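PDB 2OP5: hypothetical protein from Uncultured marine organism, which is of unknown function but forms a dimer of ferredoxin-like subunits related to the dimeric alpha-beta barrel proteins. Local coordinates for residues A[25-30]-A[98-103]; A[33-38]-A[66-71]; A[40-45]-A[84-89]; A[74-79]-A[104-109]. All blocks are in the same frame, centred on the assembly; numbering follows the deposited sequence.

Contact 1: A[25-30]-A[98-103]; sequences ELFLKS and FVFKIH
Phe-27, Phe-98 and Phe-100 form an aromatic cluster on the surface of the ferredoxin-like fold, where helix 21-28 meets the chain leading into strand 102-114. Phe-27 is the shared member, presenting ring edge to both partners. Against Phe-98 the pair is a T-shaped stack: the centroids of the Phe-27 and Phe-98 rings lie 5.5 Å apart with the planes at 83°, and CD1 of Phe-27 stands over the centre of the Phe-98 face. Toward Phe-100 the same ring is again edge-to-face, the centroids of Phe-27 and Phe-100 being 5.7 Å apart and the planes at 72°. Phenylalanine suits all three places, since the slightly positive C-H rim of one ring can rest on the electron-rich face of the next.

The first torsion of Phe-27 makes this possible: CG lies opposite the backbone N (chi1 -174°), which carries the ring off the helix to both partners. Replacing Phe-98 by an alanine would probably leave the CD1 edge of Phe-27 without its facing ring and open a gap beside Leu-26. Around the cluster, Phe-18 meets both Phe-27 and Phe-100, while Met-16 of strand 10-17 packs on the same two rings.

Phe-98 also reaches the helix itself: its CE1 comes 3.8 Å from CB of Phe-27, and its CZ lies 4.0 Å from the methyl CD2 of Leu-26.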
# COMPACT_ATOMS: atom_id res chain seq x y z
N GLU A 25 -17.83 -4.55 -7.28
CA GLU A 25 -18.53 -3.27 -7.46
C GLU A 25 -19.50 -2.99 -6.33
O GLU A 25 -19.67 -1.83 -5.91
CB GLU A 25 -19.30 -3.24 -8.77
CG GLU A 25 -18.43 -3.30 -10.02
CD GLU A 25 -19.25 -3.26 -11.28
OE1 GLU A 25 -20.07 -2.33 -11.43
OE2 GLU A 25 -19.07 -4.17 -12.13
N LEU A 26 -20.17 -4.04 -5.85
CA LEU A 26 -21.13 -3.92 -4.74
C LEU A 26 -20.45 -3.61 -3.42
O LEU A 26 -20.98 -2.85 -2.61
CB LEU A 26 -21.96 -5.19 -4.58
CG LEU A 26 -22.97 -5.14 -3.42
CD1 LEU A 26 -24.01 -4.05 -3.64
CD2 LEU A 26 -23.63 -6.47 -3.26
N PHE A 27 -19.32 -4.27 -3.18
CA PHE A 27 -18.49 -4.05 -2.00
C PHE A 27 -17.98 -2.62 -1.97
O PHE A 27 -18.01 -1.96 -0.93
CB PHE A 27 -17.28 -5.02 -1.98
CG PHE A 27 -16.46 -4.95 -0.71
CD1 PHE A 27 -16.72 -5.80 0.34
CD2 PHE A 27 -15.48 -4.00 -0.56
CE1 PHE A 27 -16.01 -5.72 1.49
CE2 PHE A 27 -14.79 -3.91 0.61
CZ PHE A 27 -15.04 -4.78 1.63
N LEU A 28 -17.46 -2.15 -3.11
CA LEU A 28 -17.04 -0.75 -3.26
C LEU A 28 -18.19 0.19 -2.97
O LEU A 28 -18.02 1.17 -2.24
CB LEU A 28 -16.53 -0.46 -4.68
CG LEU A 28 -15.12 -0.93 -5.07
CD1 LEU A 28 -14.78 -0.41 -6.45
CD2 LEU A 28 -14.06 -0.44 -4.08
N LYS A 29 -19.36 -0.09 -3.54
CA LYS A 29 -20.54 0.75 -3.31
C LYS A 29 -21.07 0.71 -1.88
O LYS A 29 -21.92 1.51 -1.53
CB LYS A 29 -21.65 0.50 -4.32
CG LYS A 29 -21.43 1.27 -5.60
CD LYS A 29 -22.51 1.06 -6.63
CE LYS A 29 -22.29 1.98 -7.85
NZ LYS A 29 -22.36 3.44 -7.48
N SER A 30 -20.55 -0.19 -1.05
CA SER A 30 -20.97 -0.26 0.35
C SER A 30 -19.91 0.26 1.33
O SER A 30 -20.11 0.12 2.55
CB SER A 30 -21.26 -1.71 0.70
OG SER A 30 -22.04 -2.30 -0.31
N PHE A 98 -20.74 -11.77 0.92
CA PHE A 98 -19.54 -11.70 0.12
C PHE A 98 -18.60 -12.88 0.35
O PHE A 98 -18.69 -13.61 1.34
CB PHE A 98 -18.76 -10.42 0.46
CG PHE A 98 -19.52 -9.14 0.16
CD1 PHE A 98 -19.49 -8.58 -1.11
CD2 PHE A 98 -20.24 -8.50 1.16
CE1 PHE A 98 -20.18 -7.41 -1.40
CE2 PHE A 98 -20.93 -7.33 0.88
CZ PHE A 98 -20.90 -6.78 -0.40
N VAL A 99 -17.70 -13.08 -0.61
CA VAL A 99 -16.69 -14.13 -0.52
C VAL A 99 -15.40 -13.53 -1.08
O VAL A 99 -15.35 -13.08 -2.23
CB VAL A 99 -17.04 -15.40 -1.29
CG1 VAL A 99 -15.87 -16.37 -1.24
CG2 VAL A 99 -18.34 -16.05 -0.75
N PHE A 100 -14.38 -13.53 -0.23
CA PHE A 100 -13.07 -13.01 -0.53
C PHE A 100 -12.22 -13.33 0.69
O PHE A 100 -12.76 -13.53 1.77
CB PHE A 100 -13.13 -11.48 -0.65
CG PHE A 100 -13.64 -10.78 0.60
CD1 PHE A 100 -12.78 -10.45 1.65
CD2 PHE A 100 -14.98 -10.47 0.74
CE1 PHE A 100 -13.25 -9.82 2.80
CE2 PHE A 100 -15.45 -9.85 1.89
CZ PHE A 100 -14.58 -9.52 2.92
N LYS A 101 -10.90 -13.37 0.52
CA LYS A 101 -9.98 -13.53 1.65
C LYS A 101 -9.11 -12.29 1.69
O LYS A 101 -8.60 -11.86 0.65
CB LYS A 101 -9.08 -14.76 1.48
CG LYS A 101 -7.99 -14.89 2.57
CD LYS A 101 -7.11 -16.11 2.38
CE LYS A 101 -7.86 -17.41 2.64
NZ LYS A 101 -6.91 -18.54 2.73
N ILE A 102 -8.95 -11.72 2.88
CA ILE A 102 -8.12 -10.56 3.03
C ILE A 102 -6.68 -11.04 3.13
O ILE A 102 -6.37 -11.91 3.94
CB ILE A 102 -8.47 -9.74 4.28
CG1 ILE A 102 -9.90 -9.20 4.17
CG2 ILE A 102 -7.55 -8.53 4.41
CD1 ILE A 102 -10.31 -8.19 5.25
N HIS A 103 -5.84 -10.48 2.26
CA HIS A 103 -4.40 -10.69 2.33
C HIS A 103 -3.79 -9.48 2.99
O HIS A 103 -3.75 -8.42 2.38
CB HIS A 103 -3.81 -10.88 0.95
CG HIS A 103 -4.15 -12.20 0.36
ND1 HIS A 103 -5.06 -12.36 -0.66
CD2 HIS A 103 -3.72 -13.45 0.69
CE1 HIS A 103 -5.14 -13.65 -0.97
NE2 HIS A 103 -4.36 -14.33 -0.16

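Contact 2: A[33-38]-A[66-71]; sequences EVWSED and MVFEYD. With EDO (1,2-ethanediol), chain G.
This contact belongs to the layer between sheet and helices in the ferredoxin-like fold: Trp-35, in the short link between helices 31-34 and 37-46, meets Phe-68 and Met-66 of strand 63-70. Trp-35 is the centre of an inverse gamma turn; its CB is directed toward strand 63-70, and the indole reaches both partners. Phe-68 directs its ring edge at the face of the tryptophan in an offset edge-to-face stack; the centroids of the Trp-35 six-membered ring and the Phe-68 ring are 5.5 Å apart, with the planes at 62°. A broad indole suits this place because it can meet two neighbours of one strand at once, Phe-68 at the six-membered ring and Met-66 at the five-membered ring. Met-66, a selenomethionine, runs extended beyond CG to make a Met-aromatic contact, its SE lying 5.3 Å from the centroid of the Trp-35 five-membered ring in an oblique approach. His-51 of strand 48-56 completes the group, stacking on Phe-68 and meeting Trp-35 edge-to-face. From the helix side, Tyr-40 and Leu-43 pack on the indole. The closest approach across the two segments is 3.6 Å, from CH2 of Trp-35 to CE2 of Phe-68.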
# COMPACT_ATOMS: atom_id res chain seq x y z
N GLU A 33 -20.74 3.14 3.90
CA GLU A 33 -21.48 2.67 5.08
C GLU A 33 -20.47 2.34 6.20
O GLU A 33 -20.78 2.47 7.38
CB GLU A 33 -22.28 1.39 4.75
CG GLU A 33 -23.40 1.58 3.72
CD GLU A 33 -23.94 0.27 3.13
OE1 GLU A 33 -23.81 -0.81 3.76
OE2 GLU A 33 -24.50 0.32 2.01
N VAL A 34 -19.26 1.92 5.82
CA VAL A 34 -18.22 1.53 6.77
C VAL A 34 -17.30 2.68 7.15
O VAL A 34 -17.21 3.05 8.32
CB VAL A 34 -17.33 0.41 6.17
CG1 VAL A 34 -16.23 -0.03 7.15
CG2 VAL A 34 -18.19 -0.78 5.76
N TRP A 35 -16.62 3.24 6.16
CA TRP A 35 -15.64 4.27 6.37
C TRP A 35 -16.28 5.64 6.33
O TRP A 35 -16.16 6.38 5.35
CB TRP A 35 -14.52 4.09 5.33
CG TRP A 35 -13.96 2.66 5.37
CD1 TRP A 35 -14.15 1.68 4.43
CD2 TRP A 35 -13.20 2.05 6.42
NE1 TRP A 35 -13.53 0.53 4.81
CE2 TRP A 35 -12.94 0.71 6.03
CE3 TRP A 35 -12.69 2.51 7.65
CZ2 TRP A 35 -12.20 -0.16 6.82
CZ3 TRP A 35 -11.95 1.61 8.43
CH2 TRP A 35 -11.72 0.30 8.01
N SER A 36 -17.01 5.95 7.40
CA SER A 36 -17.64 7.26 7.56
C SER A 36 -16.57 8.24 8.05
O SER A 36 -15.55 7.83 8.60
CB SER A 36 -18.76 7.18 8.58
OG SER A 36 -18.26 6.80 9.85
N GLU A 37 -16.82 9.52 7.86
CA GLU A 37 -15.89 10.56 8.31
C GLU A 37 -15.92 10.57 9.83
O GLU A 37 -14.95 10.95 10.49
CB GLU A 37 -16.26 11.96 7.77
CG GLU A 37 -16.65 12.05 6.28
CD GLU A 37 -15.56 11.64 5.30
OE1 GLU A 37 -14.38 11.58 5.66
OE2 GLU A 37 -15.92 11.40 4.12
N ASP A 38 -17.05 10.14 10.40
CA ASP A 38 -17.18 10.05 11.84
C ASP A 38 -16.16 9.05 12.39
O ASP A 38 -15.39 9.37 13.29
CB ASP A 38 -18.60 9.63 12.19
CG ASP A 38 -18.84 9.56 13.68
OD1 ASP A 38 -18.18 10.28 14.44
OD2 ASP A 38 -19.70 8.76 14.08
N MSE A 66 -6.17 -1.79 -0.11
CA MSE A 66 -6.29 -0.81 0.92
C MSE A 66 -4.96 -0.67 1.59
O MSE A 66 -4.27 -1.65 1.86
CB MSE A 66 -7.31 -1.22 1.97
CG MSE A 66 -8.72 -1.16 1.45
SE MSE A 66 -10.07 -1.56 2.80
CE MSE A 66 -11.53 -1.16 1.64
N VAL A 67 -4.58 0.57 1.84
CA VAL A 67 -3.35 0.85 2.54
C VAL A 67 -3.75 1.73 3.72
O VAL A 67 -4.34 2.81 3.53
CB VAL A 67 -2.30 1.56 1.66
CG1 VAL A 67 -1.07 1.88 2.48
CG2 VAL A 67 -1.95 0.74 0.40
N PHE A 68 -3.48 1.23 4.93
CA PHE A 68 -3.75 1.97 6.16
C PHE A 68 -2.39 2.32 6.71
O PHE A 68 -1.54 1.42 6.88
CB PHE A 68 -4.42 1.10 7.25
CG PHE A 68 -5.79 0.56 6.91
CD1 PHE A 68 -5.92 -0.54 6.08
CD2 PHE A 68 -6.92 1.11 7.48
CE1 PHE A 68 -7.19 -1.07 5.79
CE2 PHE A 68 -8.19 0.60 7.21
CZ PHE A 68 -8.33 -0.49 6.36
N GLU A 69 -2.21 3.59 7.06
CA GLU A 69 -0.96 4.07 7.62
C GLU A 69 -1.19 4.68 8.99
O GLU A 69 -2.09 5.50 9.19
CB GLU A 69 -0.35 5.10 6.68
CG GLU A 69 -0.05 4.51 5.31
CD GLU A 69 0.67 5.47 4.43
OE1 GLU A 69 1.46 6.28 4.94
OE2 GLU A 69 0.48 5.39 3.21
N TYR A 70 -0.33 4.28 9.93
CA TYR A 70 -0.43 4.72 11.30
C TYR A 70 0.85 5.34 11.79
O TYR A 70 1.93 4.99 11.34
CB TYR A 70 -0.77 3.53 12.22
CG TYR A 70 -1.96 2.69 11.77
CD1 TYR A 70 -1.78 1.62 10.91
CD2 TYR A 70 -3.26 2.96 12.21
CE1 TYR A 70 -2.84 0.85 10.48
CE2 TYR A 70 -4.36 2.17 11.79
CZ TYR A 70 -4.13 1.13 10.92
OH TYR A 70 -5.17 0.31 10.48
N ASP A 71 0.69 6.27 12.75
CA ASP A 71 1.82 6.92 13.41
C ASP A 71 2.63 5.92 14.25
O ASP A 71 3.79 6.17 14.55
CB ASP A 71 1.33 8.11 14.28
CG ASP A 71 0.39 7.68 15.42
OD1 ASP A 71 0.22 6.48 15.70
OD2 ASP A 71 -0.18 8.56 16.08
C1 EDO G . -12.41 12.86 7.35
O1 EDO G . -11.45 13.91 7.14
C2 EDO G . -12.66 12.49 8.82
O2 EDO G . -13.35 13.48 9.61

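Contact 3: A[40-45]-A[84-89]; sequences YSRLSA and DKEFGI
Arg-42 and Glu-86 form a salt bridge in which a single carboxylate oxygen is shared by both terminal nitrogens of the guanidinium. NH2 of Arg-42 donates to OE1 of Glu-86 over 3.2 Å, with a moderately bent N-H...O angle of 150°. The second bond is weak: NH1 of Arg-42 lies 3.3 Å from the same OE1 of Glu-86. OE1 sits at the guanidinium edge, and NH2 meets it on the syn side, though 33° out of the carboxylate plane. The pairing is one-sided, for OE2 of Glu-86 stays 3.6 Å from NH2 of Arg-42.

Water 1 braces the pair, donating to OE1 of Glu-86 at 2.6 Å and accepting weakly from NH1 of Arg-42. The arginine chain bends at chi3 (-75°) to bring its NH1-NH2 edge round to the acid, and the weak, long ion pair of NH2 with Asp-38 gives the guanidinium a second anionic neighbour. A leucine in place of Arg-42 would probably leave the Glu-86 carboxylate without its cationic mate and water 1 with one partner fewer.

Further in, Leu-43 packs on Cys-79, Ile-82 and Ile-83. Long charged residues suit this partly exposed edge, where their charged ends can meet while Arg-42 also packs on Ile-82 and Glu-86 on Leu-39. The arrangement is thus a surface salt bridge between two helices, 37-46 and 73-86, of the ferredoxin-like alpha/beta sandwich.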
# COMPACT_ATOMS: atom_id res chain seq x y z
N TYR A 40 -13.51 7.81 10.77
CA TYR A 40 -12.18 8.35 10.45
C TYR A 40 -11.71 9.40 11.43
O TYR A 40 -10.54 9.45 11.76
CB TYR A 40 -12.14 8.98 9.06
CG TYR A 40 -11.99 8.04 7.90
CD1 TYR A 40 -11.03 7.02 7.91
CD2 TYR A 40 -12.73 8.23 6.74
CE1 TYR A 40 -10.87 6.18 6.86
CE2 TYR A 40 -12.55 7.40 5.66
CZ TYR A 40 -11.62 6.38 5.72
OH TYR A 40 -11.47 5.54 4.64
N SER A 41 -12.61 10.26 11.88
CA SER A 41 -12.23 11.29 12.86
C SER A 41 -11.67 10.66 14.12
O SER A 41 -10.64 11.08 14.59
CB SER A 41 -13.43 12.17 13.21
OG SER A 41 -13.01 13.30 13.96
N ARG A 42 -12.34 9.62 14.62
CA ARG A 42 -11.91 8.93 15.83
C ARG A 42 -10.68 8.05 15.64
O ARG A 42 -9.86 7.94 16.55
CB ARG A 42 -13.08 8.16 16.45
CG ARG A 42 -14.08 9.13 17.06
CD ARG A 42 -15.35 8.51 17.64
NE ARG A 42 -16.28 8.11 16.58
CZ ARG A 42 -16.49 6.87 16.16
NH1 ARG A 42 -15.88 5.84 16.70
NH2 ARG A 42 -17.36 6.68 15.18
N LEU A 43 -10.57 7.41 14.48
CA LEU A 43 -9.41 6.60 14.17
C LEU A 43 -8.21 7.52 13.96
O LEU A 43 -7.10 7.22 14.38
CB LEU A 43 -9.66 5.74 12.92
CG LEU A 43 -10.70 4.61 12.92
CD1 LEU A 43 -10.82 4.03 11.53
CD2 LEU A 43 -10.39 3.47 13.90
N SER A 44 -8.42 8.67 13.33
CA SER A 44 -7.29 9.60 13.10
C SER A 44 -6.74 10.12 14.42
O SER A 44 -5.52 10.24 14.57
CB SER A 44 -7.65 10.75 12.15
OG SER A 44 -8.24 11.86 12.82
N ALA A 45 -7.61 10.37 15.40
CA ALA A 45 -7.16 10.79 16.72
C ALA A 45 -6.42 9.64 17.42
O ALA A 45 -5.54 9.88 18.24
CB ALA A 45 -8.34 11.23 17.56
N ASP A 84 -13.84 -2.50 16.21
CA ASP A 84 -14.57 -3.60 16.85
C ASP A 84 -15.82 -3.09 17.54
O ASP A 84 -16.87 -3.73 17.52
CB ASP A 84 -13.67 -4.28 17.90
CG ASP A 84 -14.28 -5.57 18.45
OD1 ASP A 84 -14.53 -6.48 17.64
OD2 ASP A 84 -14.50 -5.68 19.69
N LYS A 85 -15.69 -1.94 18.19
CA LYS A 85 -16.79 -1.30 18.87
C LYS A 85 -17.75 -0.54 17.91
O LYS A 85 -18.86 -0.16 18.29
CB LYS A 85 -16.22 -0.32 19.90
CG LYS A 85 -15.42 -0.95 21.04
N GLU A 86 -17.29 -0.29 16.67
CA GLU A 86 -18.06 0.44 15.66
C GLU A 86 -19.11 -0.42 14.99
O GLU A 86 -20.19 0.06 14.73
CB GLU A 86 -17.11 0.97 14.58
CG GLU A 86 -17.72 1.87 13.52
CD GLU A 86 -18.16 3.23 14.08
OE1 GLU A 86 -17.79 3.54 15.23
OE2 GLU A 86 -18.88 3.98 13.37
N PHE A 87 -18.77 -1.68 14.71
CA PHE A 87 -19.65 -2.57 13.99
C PHE A 87 -19.99 -3.80 14.80
O PHE A 87 -19.28 -4.15 15.73
CB PHE A 87 -19.01 -2.96 12.65
CG PHE A 87 -18.53 -1.77 11.84
CD1 PHE A 87 -19.41 -1.05 11.07
CD2 PHE A 87 -17.21 -1.38 11.88
CE1 PHE A 87 -18.99 0.06 10.34
CE2 PHE A 87 -16.75 -0.30 11.15
CZ PHE A 87 -17.65 0.42 10.38
N GLY A 88 -21.08 -4.44 14.45
CA GLY A 88 -21.57 -5.60 15.16
C GLY A 88 -22.20 -6.60 14.22
O GLY A 88 -21.68 -6.82 13.13
N ILE A 89 -23.33 -7.17 14.64
CA ILE A 89 -24.03 -8.19 13.87
C ILE A 89 -24.57 -7.74 12.50
O ILE A 89 -24.71 -8.57 11.61
CB ILE A 89 -25.20 -8.82 14.69
CG1 ILE A 89 -25.74 -10.11 14.04
CG2 ILE A 89 -26.35 -7.83 14.91
CD1 ILE A 89 -24.69 -11.16 13.72
O HOH W 1 -16.52 2.82 17.39

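Contact 4: A[74-79]-A[104-109]; sequences EGYQKC and NNRGVV. With EDO (1,2-ethanediol), chain H.
Arg-106 and Tyr-76 meet where strand 102-114, at one border of the sheet within the subunit, faces helix 73-86. The arginine leaves its strand with CB directed toward the helix, and both this atom and CG pass beside C1 of a bound 1,2-ethanediol. The chain stays extended (chi2 -180°, with chi3 somewhat off straight), a shape that carries the later atoms out to the tyrosine. CD is the first to arrive, 3.4 Å from OH and 3.7 Å from CZ of Tyr-76, and it approaches the phenol ring obliquely. NE follows, 3.0 Å from OH of Tyr-76, but the angle is too poor for a hydrogen bond. Beyond it the guanidinium plane is turned 45° from the phenol ring; CZ and NH2 of Arg-106 lie 3.7 Å and 4.0 Å from OH of Tyr-76, NH1 lies 3.4 Å from C1 of the ethanediol, and CB of Asn-104 covers one face near the rim.

The diol, probably from the crystallisation liquor, is held through the backbone: N of Arg-106 donates to its O1 over 3.0 Å at 162°. It also bonds to Trp-57 O of the second subunit, and therefore sits at the dimer interface. Tyr-76 also meets Tyr-70 edge-to-face, and its ring touches that of Phe-10.

Tyrosine suits this place, since its ring can join the aromatic neighbours while OH reaches the arginine. The chemistry implies a contact made mainly by van der Waals touch, perhaps with some electrostatic attraction between NE and the hydroxyl oxygen, rather than by a directed bond.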
# COMPACT_ATOMS: atom_id res chain seq x y z
N GLU A 74 0.97 0.95 18.07
CA GLU A 74 0.06 1.09 19.17
C GLU A 74 -1.20 1.76 18.62
O GLU A 74 -2.33 1.41 19.00
CB GLU A 74 0.69 1.94 20.27
CG GLU A 74 -0.01 1.83 21.59
CD GLU A 74 -0.11 0.39 22.09
OE1 GLU A 74 0.88 -0.40 21.93
OE2 GLU A 74 -1.17 0.05 22.63
N GLY A 75 -1.02 2.74 17.73
CA GLY A 75 -2.14 3.38 17.06
C GLY A 75 -2.94 2.39 16.23
O GLY A 75 -4.17 2.44 16.21
N TYR A 76 -2.25 1.49 15.55
CA TYR A 76 -2.94 0.42 14.80
C TYR A 76 -3.88 -0.39 15.69
O TYR A 76 -5.03 -0.62 15.32
CB TYR A 76 -1.92 -0.51 14.13
CG TYR A 76 -2.47 -1.86 13.71
CD1 TYR A 76 -3.23 -1.99 12.57
CD2 TYR A 76 -2.22 -3.00 14.46
CE1 TYR A 76 -3.75 -3.20 12.18
CE2 TYR A 76 -2.74 -4.23 14.07
CZ TYR A 76 -3.50 -4.31 12.92
OH TYR A 76 -4.02 -5.51 12.49
N GLN A 77 -3.38 -0.80 16.86
CA GLN A 77 -4.16 -1.61 17.80
C GLN A 77 -5.33 -0.87 18.46
O GLN A 77 -6.39 -1.45 18.71
CB GLN A 77 -3.27 -2.25 18.85
CG GLN A 77 -2.55 -3.54 18.39
N LYS A 78 -5.14 0.41 18.76
CA LYS A 78 -6.24 1.20 19.29
C LYS A 78 -7.29 1.34 18.18
O LYS A 78 -8.47 1.30 18.46
CB LYS A 78 -5.79 2.57 19.78
CG LYS A 78 -4.87 2.50 21.01
CD LYS A 78 -4.46 3.86 21.55
CE LYS A 78 -3.72 4.75 20.54
NZ LYS A 78 -3.30 6.03 21.17
N CYS A 79 -6.85 1.48 16.93
CA CYS A 79 -7.79 1.60 15.81
C CYS A 79 -8.55 0.31 15.57
O CYS A 79 -9.66 0.37 15.10
CB CYS A 79 -7.09 2.08 14.54
SG CYS A 79 -6.72 3.82 14.59
N ASN A 104 -3.37 -9.64 4.24
CA ASN A 104 -2.73 -8.57 5.00
C ASN A 104 -1.23 -8.64 4.87
O ASN A 104 -0.66 -9.74 4.72
CB ASN A 104 -3.06 -8.70 6.49
CG ASN A 104 -4.53 -8.63 6.77
OD1 ASN A 104 -5.15 -7.55 6.74
ND2 ASN A 104 -5.12 -9.79 7.07
N ASN A 105 -0.63 -7.45 4.95
CA ASN A 105 0.81 -7.25 4.89
C ASN A 105 1.15 -6.10 5.83
O ASN A 105 1.23 -4.96 5.38
CB ASN A 105 1.25 -6.92 3.47
CG ASN A 105 0.95 -8.04 2.49
OD1 ASN A 105 1.65 -9.04 2.46
ND2 ASN A 105 -0.10 -7.87 1.69
N ARG A 106 1.34 -6.42 7.11
CA ARG A 106 1.62 -5.41 8.14
C ARG A 106 3.07 -5.38 8.53
O ARG A 106 3.70 -6.44 8.66
CB ARG A 106 0.87 -5.71 9.43
CG ARG A 106 -0.60 -5.91 9.31
CD ARG A 106 -1.20 -6.19 10.68
NE ARG A 106 -2.39 -7.02 10.54
CZ ARG A 106 -2.44 -8.34 10.70
NH1 ARG A 106 -1.37 -9.06 11.01
NH2 ARG A 106 -3.60 -8.95 10.54
N GLY A 107 3.57 -4.19 8.83
CA GLY A 107 4.95 -4.04 9.28
C GLY A 107 5.41 -2.61 9.53
O GLY A 107 4.65 -1.66 9.36
N VAL A 108 6.68 -2.51 9.92
CA VAL A 108 7.31 -1.26 10.26
C VAL A 108 7.78 -0.59 8.99
O VAL A 108 8.32 -1.26 8.10
CB VAL A 108 8.65 -1.46 11.06
CG1 VAL A 108 9.02 -0.18 11.79
CG2 VAL A 108 8.55 -2.53 12.08
N VAL A 109 7.60 0.72 8.93
CA VAL A 109 8.12 1.51 7.85
C VAL A 109 9.64 1.67 8.06
O VAL A 109 10.11 1.97 9.16
CB VAL A 109 7.42 2.89 7.75
CG1 VAL A 109 8.12 3.79 6.76
CG2 VAL A 109 5.97 2.70 7.34
C1 EDO H . 0.42 -9.51 8.13
O1 EDO H . 1.74 -9.35 7.58
C2 EDO H . 0.20 -10.95 8.58
O2 EDO H . -0.91 -11.54 7.89

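How the contacts relate
The four contacts bind the helical layer to itself and to the antiparallel sheet. Contacts 2 and 3, with centres about 9 Å apart, share helix 37-46 and touch directly, Trp-35 CZ3 lying 4.1 Å from Leu-43 CD1. Contacts 3 and 4 share helix 73-86, and Leu-43 CD2 comes within 3.4 Å of Cys-79 O. Tyr-70 connects contact 2 to contact 4 by packing its CE1 3.5 Å from Tyr-76 CD1. Contact 1 lies farther off, its centre about 21 Å from that of contact 4, although both use strand 102-114. The ethanediols beside contacts 2 and 4 probably come from the crystallisation liquor and by themselves do not identify an active site.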